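Side-chain contacts in linoleate 11-lipoxygenase (Gaeumannomyces graminis, PDB 5FX8), which uses a catalytic manganese ion to oxygenate linoleic and alpha-linolenic acids to 11S- and 13R-hydroperoxy fatty acids: residues Q102-A105 / N106-T110; L283-S286 / Q287-V291; G367-Q370 / A371-E375; E375-L378 / R379-G382. One frame throughout, in Å; residues are numbered along the deposited sequence.

Contact 1: Q102-A105 / N106-T110; sequences QDAA and NQTAT. With NAG (2-acetamido-2-deoxy-beta-D-glucopyranose), chain F.
N106 follows A105 at a kink in helix 86-124, and its backbone N donates to a water, which in turn donates to Q102 O, in place of a direct bond to the turn before. Its CG stands anti to the backbone N (chi1 -176°), which carries the amide off the helix to ND2, joined covalently to NAG C1 at 1.4 Å: an N-glycosylated asparagine, whose sugar also bonds D546. At Q107 a second water does the same work, linking Q107 N to D103 O. The Q107 chain bends at chi2, NE2 giving to A537 O and S145 O, OE1 taking from A542 N and from Q543 NE2. The two water bridges mark the kink at the glycosylated residue and the next. T108 restores the direct bonding: its N (2.9 Å) and its OG1 (2.7 Å) both donate to A104 O, the hydroxyl from above the carbonyl plane. A109 N gives a nearly straight bond of 3.0 Å to A105 O, while A105 and A109 also pack on Q345 of the second subunit. T110 repeats the double grip on N106 O, OG1 at 2.7 Å and N at 3.0 Å arriving from opposite faces of that carbonyl.

Contact 2: L283-S286 / Q287-V291; sequences LFYS and QMYHV. With MN (manganese (II) ion), chain I.
The rings of Y285 and Y289 run side by side in the same direction, their planes only 7° apart but slid so far that they barely overlap, with centroids 5.3 Å apart. Y289 CB sits over one face of Y285 in a CH-pi contact, 4.2 Å from the Y285 ring centroid, and Y285 OH hangs over the centre of the Y289 ring. Both rings leave the helix with CG anti to the backbone N (chi1 174° and -178°), which sets them parallel one turn apart. The imidazole of H290 is held at its edge: ND1 donates to Q287 O at 2.7 Å, with the carbonyl oxygen near the ring plane. This bond, together with the metal bond, probably fixes the ring's rotation; NE2 points to the manganese, 2.4 Å away, which also binds a water, H294, H478, N482 and V618. Q287 bends back at chi2 so that NE2 reaches S286 OG in a weak bond of 2.8 Å, while M481 O is its stronger partner; OE1 accepts a weak bond from the metal ligand N482. Backbone bonds such as Y289 N to Y285 O, 2.8 Å, hold the turns. The segment is buried in long helix 268-305, with helix 460-481 against S286, Y289 and H290, helix 351-363 covering M288 and Y289, and W343 of helix 342-346 against Q287 and M288.

Contact 3: G367-Q370 / A371-E375; sequences GGFQ and AGYLE
A short 3-10 turn leads into helix 374-380, and Y373, at the N-cap position of that helix, folds back over the turn. G372 N donates to F369 O at 3.0 Å and Y373 N to Q370 O at 3.0 Å, the i to i+3 bonds that make the 3-10 turn. With CG anti to its own carbonyl carbon (chi1 -69°), the Y373 ring is laid over Q370, whose CA rests over the ring centre in a CH-pi contact, 3.8 Å from the centroid and 9° off the normal. The Q370 chain then runs alongside the tyrosine in the same direction, with CG 3.5 Å from Y373 OH. From its other neighbour F369 the ring is turned steeply, the planes 77° apart, and F369 CE2 approaches Y373 CE1 to 3.8 Å. G368 has A371 CB close to its carbonyl oxygen, at 3.6 Å. F369 and Y373 both meet H469 of helix 460-481 edge-to-face, and V466 of that helix touches both as well. F369 further reaches I296 and V300 of helix 268-305, while L374, at the start of helix 374-380, packs on helix 396-420.

Contact 4: E375-L378 / R379-G382; sequences EKDL and RSRG
The close-packed side is D377, L378 and R381: R381 reaches back one turn and holds the D377 carboxylate side-on with two nitrogens. NH2 donates to D377 OD2 at 2.8 Å and NE to D377 OD1 at 3.3 Å, a salt bridge in which both oxygens are met from above the carboxylate plane and the two flat groups are 22° apart. The arginine chain bends at chi3 (-75°), which swings the guanidinium across the aspartate. D377 CG, anti to its backbone N, is brought toward it. L378 CD2 lies beside the same NH2, and L378 packs on I384 and F395. At the helix end, D377 O is gripped twice, by S380 OG at 2.8 Å and by R381 N at 3.0 Å, and G382, with positive phi, bends the chain back in a Schellman motif, its N bonding R379 O. The E375 and R379 flank is looser. E375 OE1 and R379 NE carry opposite charges but stay 4.4 Å apart, beyond a salt bridge, and the extended R379 chain passes E375 O with its CB and CG. Each charge has its stronger partner outside: E375 OE2 bonds Y398 OH, and R379 NH1 bonds A232 O of the zonadhesin chain. K376 and S380, exposed to solvent, are joined by the backbone bond S380 N to K376 O. R381 NH1 also bonds P173 O and L176 O, and G382 O accepts from R178, so the end of helix 374-380 is tied to the strand 177-178 region, while Y398 links its start to helix 396-420.

How the contacts relate
Each contact is local, a turn or two of continuous chain, so none closes a long loop and none crosses another. Contact 1 comes first, on helix 86-124, a glycosylated outer helix. Contact 2 follows on helix 268-305 at the metal site, its centre about 23 Å from that of contact 1. Contacts 3 and 4 then run on from each other, sharing E375: contact 3 is the turn that leads into helix 374-380, and contact 4 takes that helix to its end, with A371 O packing on D377 CB. Contact 3 backs onto the helix of contact 2, tying this surface region to the interior. Contacts 1 and 4 lie on opposite sides of the chain's centre.

Contact 1: Q102-A105 / N106-T110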
loop_
_atom_site.group_PDB
_atom_site.type_symbol
_atom_site.label_atom_id
_atom_site.label_comp_id
_atom_site.label_asym_id
_atom_site.label_seq_id
_atom_site.Cartn_x
_atom_site.Cartn_y
_atom_site.Cartn_z
ATOM N N GLN A 102 7.448 -10.922 6.266
ATOM C CA GLN A 102 6.705 -11.049 7.508
ATOM C C GLN A 102 5.555 -10.060 7.588
ATOM O O GLN A 102 4.543 -10.358 8.229
ATOM C CB GLN A 102 7.633 -10.908 8.699
ATOM C CG GLN A 102 8.150 -9.545 8.933
ATOM C CD GLN A 102 9.038 -9.503 10.136
ATOM O OE1 GLN A 102 9.454 -10.548 10.643
ATOM N NE2 GLN A 102 9.339 -8.306 10.612
ATOM N N ASP A 103 5.655 -8.922 6.905
ATOM C CA ASP A 103 4.603 -7.925 6.923
ATOM C C ASP A 103 3.469 -8.189 5.943
ATOM O O ASP A 103 2.421 -7.570 6.098
ATOM C CB ASP A 103 5.193 -6.544 6.654
ATOM C CG ASP A 103 5.787 -5.929 7.893
ATOM O OD1 ASP A 103 5.827 -6.639 8.906
ATOM O OD2 ASP A 103 6.225 -4.762 7.878
ATOM N N ALA A 104 3.629 -9.076 4.948
ATOM C CA ALA A 104 2.572 -9.364 3.969
ATOM C C ALA A 104 1.680 -10.545 4.328
ATOM O O ALA A 104 0.580 -10.656 3.788
ATOM C CB ALA A 104 3.170 -9.638 2.594
ATOM N N ALA A 105 2.129 -11.415 5.225
ATOM C CA ALA A 105 1.415 -12.645 5.519
ATOM C C ALA A 105 -0.030 -12.386 5.933
ATOM O O ALA A 105 -0.963 -12.980 5.386
ATOM C CB ALA A 105 2.172 -13.407 6.601
ATOM N N ASN A 106 -0.237 -11.534 6.925
ATOM C CA ASN A 106 -1.582 -11.325 7.444
ATOM C C ASN A 106 -2.521 -10.788 6.357
ATOM O O ASN A 106 -3.617 -11.324 6.144
ATOM C CB ASN A 106 -1.459 -10.397 8.647
ATOM C CG ASN A 106 -2.744 -10.143 9.361
ATOM O OD1 ASN A 106 -3.822 -10.476 8.913
ATOM N ND2 ASN A 106 -2.625 -9.494 10.498
ATOM N N GLN A 107 -2.099 -9.756 5.633
ATOM C CA GLN A 107 -2.983 -9.185 4.633
ATOM C C GLN A 107 -3.257 -10.170 3.490
ATOM O O GLN A 107 -4.378 -10.224 2.968
ATOM C CB GLN A 107 -2.396 -7.882 4.119
ATOM C CG GLN A 107 -3.201 -7.211 3.015
ATOM C CD GLN A 107 -4.341 -6.331 3.509
ATOM O OE1 GLN A 107 -4.452 -6.037 4.682
ATOM N NE2 GLN A 107 -5.191 -5.912 2.598
ATOM N N THR A 108 -2.266 -10.981 3.106
ATOM C CA THR A 108 -2.489 -11.925 2.015
ATOM C C THR A 108 -3.487 -13.000 2.409
ATOM O O THR A 108 -4.451 -13.273 1.676
ATOM C CB THR A 108 -1.184 -12.574 1.598
ATOM O OG1 THR A 108 -0.205 -11.575 1.373
ATOM C CG2 THR A 108 -1.385 -13.302 0.325
ATOM N N ALA A 109 -3.257 -13.638 3.560
ATOM C CA ALA A 109 -4.179 -14.660 4.029
ATOM C C ALA A 109 -5.578 -14.098 4.154
ATOM O O ALA A 109 -6.550 -14.719 3.717
ATOM C CB ALA A 109 -3.710 -15.228 5.358
ATOM N N THR A 110 -5.693 -12.895 4.706
ATOM C CA THR A 110 -7.004 -12.306 4.921
ATOM C C THR A 110 -7.713 -12.079 3.607
ATOM O O THR A 110 -8.893 -12.402 3.466
ATOM C CB THR A 110 -6.860 -11.001 5.685
ATOM O OG1 THR A 110 -6.211 -11.268 6.918
ATOM C CG2 THR A 110 -8.212 -10.382 5.926
HETATM C C1 NAG F . -3.764 -9.136 11.288
HETATM C C2 NAG F . -3.499 -9.500 12.741
HETATM C C3 NAG F . -4.643 -9.032 13.619
HETATM C C4 NAG F . -4.875 -7.542 13.415
HETATM C C5 NAG F . -5.091 -7.240 11.937
HETATM C C6 NAG F . -5.184 -5.762 11.653
HETATM C C7 NAG F . -2.127 -11.475 13.191
HETATM C C8 NAG F . -2.095 -12.971 13.258
HETATM N N2 NAG F . -3.303 -10.931 12.876
HETATM O O3 NAG F . -4.308 -9.314 14.974
HETATM O O4 NAG F . -6.006 -7.100 14.152
HETATM O O5 NAG F . -3.979 -7.729 11.175
HETATM O O6 NAG F . -4.038 -5.078 12.143
HETATM O O7 NAG F . -1.137 -10.792 13.416
HETATM O O HOH W 1 1.752 -10.060 8.344
HETATM O O HOH W 2 -0.099 -7.806 6.522
#

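Contact 2: L283-S286 / Q287-V291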
loop_
_atom_site.group_PDB
_atom_site.type_symbol
_atom_site.label_atom_id
_atom_site.label_comp_id
_atom_site.label_asym_id
_atom_site.label_seq_id
_atom_site.Cartn_x
_atom_site.Cartn_y
_atom_site.Cartn_z
ATOM N N LEU A 283 -5.821 2.584 -15.696
ATOM C CA LEU A 283 -5.320 1.674 -14.671
ATOM C C LEU A 283 -3.954 1.118 -15.054
ATOM O O LEU A 283 -3.030 1.070 -14.226
ATOM C CB LEU A 283 -6.321 0.544 -14.436
ATOM C CG LEU A 283 -6.046 -0.343 -13.211
ATOM C CD1 LEU A 283 -5.765 0.432 -11.902
ATOM C CD2 LEU A 283 -7.203 -1.289 -13.008
ATOM N N PHE A 284 -3.804 0.686 -16.304
ATOM C CA PHE A 284 -2.489 0.258 -16.744
ATOM C C PHE A 284 -1.464 1.354 -16.511
ATOM O O PHE A 284 -0.357 1.090 -16.024
ATOM C CB PHE A 284 -2.556 -0.116 -18.212
ATOM C CG PHE A 284 -1.235 -0.430 -18.825
ATOM C CD1 PHE A 284 -0.469 0.565 -19.417
ATOM C CD2 PHE A 284 -0.780 -1.728 -18.857
ATOM C CE1 PHE A 284 0.722 0.262 -19.988
ATOM C CE2 PHE A 284 0.400 -2.031 -19.431
ATOM C CZ PHE A 284 1.160 -1.051 -19.998
ATOM N N TYR A 285 -1.824 2.596 -16.858
ATOM C CA TYR A 285 -0.885 3.703 -16.734
ATOM C C TYR A 285 -0.460 3.905 -15.291
ATOM O O TYR A 285 0.726 4.033 -14.995
ATOM C CB TYR A 285 -1.492 4.992 -17.279
ATOM C CG TYR A 285 -0.615 6.209 -17.045
ATOM C CD1 TYR A 285 -0.713 6.951 -15.872
ATOM C CD2 TYR A 285 0.312 6.612 -17.990
ATOM C CE1 TYR A 285 0.087 8.032 -15.652
ATOM C CE2 TYR A 285 1.104 7.701 -17.782
ATOM C CZ TYR A 285 0.986 8.405 -16.609
ATOM O OH TYR A 285 1.773 9.503 -16.385
ATOM N N SER A 286 -1.424 3.988 -14.381
ATOM C CA SER A 286 -1.099 4.358 -13.017
ATOM C C SER A 286 -0.258 3.274 -12.378
ATOM O O SER A 286 0.748 3.551 -11.700
ATOM C CB SER A 286 -2.379 4.605 -12.231
ATOM O OG SER A 286 -2.973 3.400 -11.820
ATOM N N GLN A 287 -0.624 2.024 -12.638
ATOM C CA GLN A 287 0.140 0.950 -12.041
ATOM C C GLN A 287 1.552 0.907 -12.591
ATOM O O GLN A 287 2.482 0.534 -11.880
ATOM C CB GLN A 287 -0.580 -0.383 -12.223
ATOM C CG GLN A 287 -1.862 -0.462 -11.409
ATOM C CD GLN A 287 -1.772 0.297 -10.074
ATOM O OE1 GLN A 287 -1.051 -0.110 -9.174
ATOM N NE2 GLN A 287 -2.505 1.408 -9.962
ATOM N N MET A 288 1.757 1.304 -13.835
ATOM C CA MET A 288 3.095 1.059 -14.344
ATOM C C MET A 288 3.957 2.299 -14.313
ATOM O O MET A 288 5.183 2.210 -14.231
ATOM C CB MET A 288 3.004 0.466 -15.742
ATOM C CG MET A 288 2.496 -0.953 -15.718
ATOM S SD MET A 288 3.429 -1.954 -14.556
ATOM C CE MET A 288 2.259 -2.271 -13.327
ATOM N N TYR A 289 3.350 3.458 -14.348
ATOM C CA TYR A 289 4.129 4.636 -14.109
ATOM C C TYR A 289 4.600 4.706 -12.666
ATOM O O TYR A 289 5.668 5.254 -12.425
ATOM C CB TYR A 289 3.309 5.859 -14.490
ATOM C CG TYR A 289 4.051 7.156 -14.324
ATOM C CD1 TYR A 289 4.925 7.604 -15.299
ATOM C CD2 TYR A 289 3.868 7.935 -13.204
ATOM C CE1 TYR A 289 5.595 8.786 -15.157
ATOM C CE2 TYR A 289 4.532 9.130 -13.051
ATOM C CZ TYR A 289 5.399 9.554 -14.030
ATOM O OH TYR A 289 6.075 10.749 -13.880
ATOM N N HIS A 290 3.839 4.170 -11.691
ATOM C CA HIS A 290 4.299 4.354 -10.306
ATOM C C HIS A 290 5.542 3.547 -9.973
ATOM O O HIS A 290 6.132 3.753 -8.904
ATOM C CB HIS A 290 3.200 4.025 -9.291
ATOM C CG HIS A 290 3.269 2.641 -8.724
ATOM N ND1 HIS A 290 2.836 1.546 -9.429
ATOM C CD2 HIS A 290 3.672 2.174 -7.515
ATOM C CE1 HIS A 290 2.992 0.462 -8.692
ATOM N NE2 HIS A 290 3.501 0.813 -7.525
ATOM N N VAL A 291 5.947 2.625 -10.846
ATOM C CA VAL A 291 7.255 2.001 -10.714
ATOM C C VAL A 291 8.320 3.065 -10.505
ATOM O O VAL A 291 9.238 2.900 -9.691
ATOM C CB VAL A 291 7.529 1.134 -11.950
ATOM C CG1 VAL A 291 8.903 0.520 -11.906
ATOM C CG2 VAL A 291 6.510 0.075 -12.003
HETATM MN MN MN I . 3.984 0.370 -5.171
HETATM O O HOH W 3 4.041 -1.704 -6.437
#

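Contact 3: G367-Q370 / A371-E375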
loop_
_atom_site.group_PDB
_atom_site.type_symbol
_atom_site.label_atom_id
_atom_site.label_comp_id
_atom_site.label_asym_id
_atom_site.label_seq_id
_atom_site.Cartn_x
_atom_site.Cartn_y
_atom_site.Cartn_z
ATOM N N GLY A 367 10.582 10.944 -15.333
ATOM C CA GLY A 367 11.194 10.559 -14.089
ATOM C C GLY A 367 12.256 11.492 -13.571
ATOM O O GLY A 367 13.069 11.076 -12.754
ATOM N N GLY A 368 12.267 12.750 -13.991
ATOM C CA GLY A 368 13.156 13.714 -13.363
ATOM C C GLY A 368 12.775 13.971 -11.913
ATOM O O GLY A 368 11.605 13.995 -11.550
ATOM N N PHE A 369 13.777 14.188 -11.073
ATOM C CA PHE A 369 13.489 14.387 -9.653
ATOM C C PHE A 369 12.836 15.749 -9.403
ATOM O O PHE A 369 11.702 15.823 -8.935
ATOM C CB PHE A 369 14.766 14.201 -8.837
ATOM C CG PHE A 369 14.563 14.241 -7.363
ATOM C CD1 PHE A 369 14.187 13.107 -6.666
ATOM C CD2 PHE A 369 14.787 15.413 -6.652
ATOM C CE1 PHE A 369 14.031 13.150 -5.284
ATOM C CE2 PHE A 369 14.616 15.460 -5.305
ATOM C CZ PHE A 369 14.240 14.325 -4.610
ATOM N N GLN A 370 13.516 16.843 -9.735
ATOM C CA GLN A 370 12.896 18.149 -9.520
ATOM C C GLN A 370 11.662 18.347 -10.398
ATOM O O GLN A 370 10.708 19.015 -9.986
ATOM C CB GLN A 370 13.925 19.250 -9.737
ATOM C CG GLN A 370 14.965 19.289 -8.610
ATOM C CD GLN A 370 16.124 20.217 -8.885
ATOM O OE1 GLN A 370 16.771 20.137 -9.913
ATOM N NE2 GLN A 370 16.366 21.122 -7.969
ATOM N N ALA A 371 11.660 17.730 -11.585
ATOM C CA ALA A 371 10.509 17.696 -12.487
ATOM C C ALA A 371 9.254 17.195 -11.799
ATOM O O ALA A 371 8.136 17.555 -12.198
ATOM C CB ALA A 371 10.827 16.798 -13.675
ATOM N N GLY A 372 9.413 16.353 -10.791
ATOM C CA GLY A 372 8.303 15.782 -10.090
ATOM C C GLY A 372 7.837 16.530 -8.876
ATOM O O GLY A 372 6.884 16.080 -8.248
ATOM N N TYR A 373 8.468 17.641 -8.494
ATOM C CA TYR A 373 7.960 18.405 -7.368
ATOM C C TYR A 373 6.533 18.787 -7.679
ATOM O O TYR A 373 6.196 19.007 -8.835
ATOM C CB TYR A 373 8.792 19.652 -7.140
ATOM C CG TYR A 373 10.193 19.457 -6.636
ATOM C CD1 TYR A 373 10.654 18.216 -6.257
ATOM C CD2 TYR A 373 11.059 20.532 -6.545
ATOM C CE1 TYR A 373 11.934 18.054 -5.794
ATOM C CE2 TYR A 373 12.345 20.372 -6.077
ATOM C CZ TYR A 373 12.772 19.129 -5.704
ATOM O OH TYR A 373 14.043 18.950 -5.237
ATOM N N LEU A 374 5.686 18.843 -6.656
ATOM C CA LEU A 374 4.245 18.972 -6.868
ATOM C C LEU A 374 3.883 20.110 -7.816
ATOM O O LEU A 374 3.266 19.897 -8.861
ATOM C CB LEU A 374 3.539 19.190 -5.543
ATOM C CG LEU A 374 2.021 19.207 -5.693
ATOM C CD1 LEU A 374 1.527 17.808 -5.905
ATOM C CD2 LEU A 374 1.396 19.833 -4.489
ATOM N N GLU A 375 4.220 21.335 -7.448
ATOM C CA GLU A 375 3.786 22.462 -8.254
ATOM C C GLU A 375 4.553 22.549 -9.557
ATOM O O GLU A 375 3.996 22.977 -10.566
ATOM C CB GLU A 375 3.910 23.751 -7.464
ATOM C CG GLU A 375 2.947 23.804 -6.314
ATOM C CD GLU A 375 2.746 25.192 -5.775
ATOM O OE1 GLU A 375 3.573 26.082 -6.084
ATOM O OE2 GLU A 375 1.742 25.393 -5.051
#

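Contact 4: E375-L378 / R379-G382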
loop_
_atom_site.group_PDB
_atom_site.type_symbol
_atom_site.label_atom_id
_atom_site.label_comp_id
_atom_site.label_asym_id
_atom_site.label_seq_id
_atom_site.Cartn_x
_atom_site.Cartn_y
_atom_site.Cartn_z
ATOM N N GLU A 375 4.220 21.335 -7.448
ATOM C CA GLU A 375 3.786 22.462 -8.254
ATOM C C GLU A 375 4.553 22.549 -9.557
ATOM O O GLU A 375 3.996 22.977 -10.566
ATOM C CB GLU A 375 3.910 23.751 -7.464
ATOM C CG GLU A 375 2.947 23.804 -6.314
ATOM C CD GLU A 375 2.746 25.192 -5.775
ATOM O OE1 GLU A 375 3.573 26.082 -6.084
ATOM O OE2 GLU A 375 1.742 25.393 -5.051
ATOM N N LYS A 376 5.813 22.147 -9.572
ATOM C CA LYS A 376 6.540 22.152 -10.826
ATOM C C LYS A 376 5.889 21.207 -11.835
ATOM O O LYS A 376 5.697 21.566 -13.003
ATOM C CB LYS A 376 7.994 21.798 -10.544
ATOM C CG LYS A 376 8.851 21.694 -11.755
ATOM C CD LYS A 376 8.867 22.979 -12.568
ATOM C CE LYS A 376 9.623 22.809 -13.899
ATOM N NZ LYS A 376 9.774 24.095 -14.656
ATOM N N ASP A 377 5.493 20.013 -11.387
ATOM C CA ASP A 377 4.794 19.076 -12.253
ATOM C C ASP A 377 3.459 19.635 -12.720
ATOM O O ASP A 377 3.169 19.663 -13.922
ATOM C CB ASP A 377 4.592 17.768 -11.515
ATOM C CG ASP A 377 3.730 16.811 -12.273
ATOM O OD1 ASP A 377 3.982 16.613 -13.477
ATOM O OD2 ASP A 377 2.794 16.248 -11.684
ATOM N N LEU A 378 2.615 20.069 -11.779
ATOM C CA LEU A 378 1.280 20.509 -12.171
ATOM C C LEU A 378 1.341 21.753 -13.030
ATOM O O LEU A 378 0.499 21.943 -13.903
ATOM C CB LEU A 378 0.413 20.765 -10.945
ATOM C CG LEU A 378 0.135 19.569 -10.048
ATOM C CD1 LEU A 378 -0.563 19.968 -8.756
ATOM C CD2 LEU A 378 -0.657 18.521 -10.796
ATOM N N ARG A 379 2.319 22.613 -12.797
ATOM C CA ARG A 379 2.432 23.807 -13.621
ATOM C C ARG A 379 2.931 23.456 -15.000
ATOM O O ARG A 379 2.488 24.036 -15.987
ATOM C CB ARG A 379 3.359 24.834 -12.983
ATOM C CG ARG A 379 2.738 25.618 -11.881
ATOM C CD ARG A 379 3.639 26.749 -11.466
ATOM N NE ARG A 379 3.164 27.384 -10.251
ATOM C CZ ARG A 379 2.240 28.334 -10.220
ATOM N NH1 ARG A 379 1.707 28.754 -11.346
ATOM N NH2 ARG A 379 1.863 28.864 -9.069
ATOM N N SER A 380 3.858 22.514 -15.094
ATOM C CA SER A 380 4.272 22.074 -16.411
ATOM C C SER A 380 3.106 21.464 -17.189
ATOM O O SER A 380 3.064 21.580 -18.409
ATOM C CB SER A 380 5.413 21.083 -16.295
ATOM O OG SER A 380 4.858 19.795 -16.159
ATOM N N ARG A 381 2.152 20.826 -16.522
ATOM C CA ARG A 381 0.949 20.371 -17.204
ATOM C C ARG A 381 -0.170 21.402 -17.252
ATOM O O ARG A 381 -1.253 21.073 -17.729
ATOM C CB ARG A 381 0.417 19.099 -16.555
ATOM C CG ARG A 381 1.353 17.943 -16.758
ATOM C CD ARG A 381 0.848 16.676 -16.195
ATOM N NE ARG A 381 0.939 16.629 -14.755
ATOM C CZ ARG A 381 0.013 16.086 -13.998
ATOM N NH1 ARG A 381 -1.057 15.577 -14.537
ATOM N NH2 ARG A 381 0.161 16.048 -12.708
ATOM N N GLY A 382 0.036 22.623 -16.775
ATOM C CA GLY A 382 -0.982 23.643 -16.912
ATOM C C GLY A 382 -2.189 23.526 -16.004
ATOM O O GLY A 382 -3.250 24.011 -16.358
#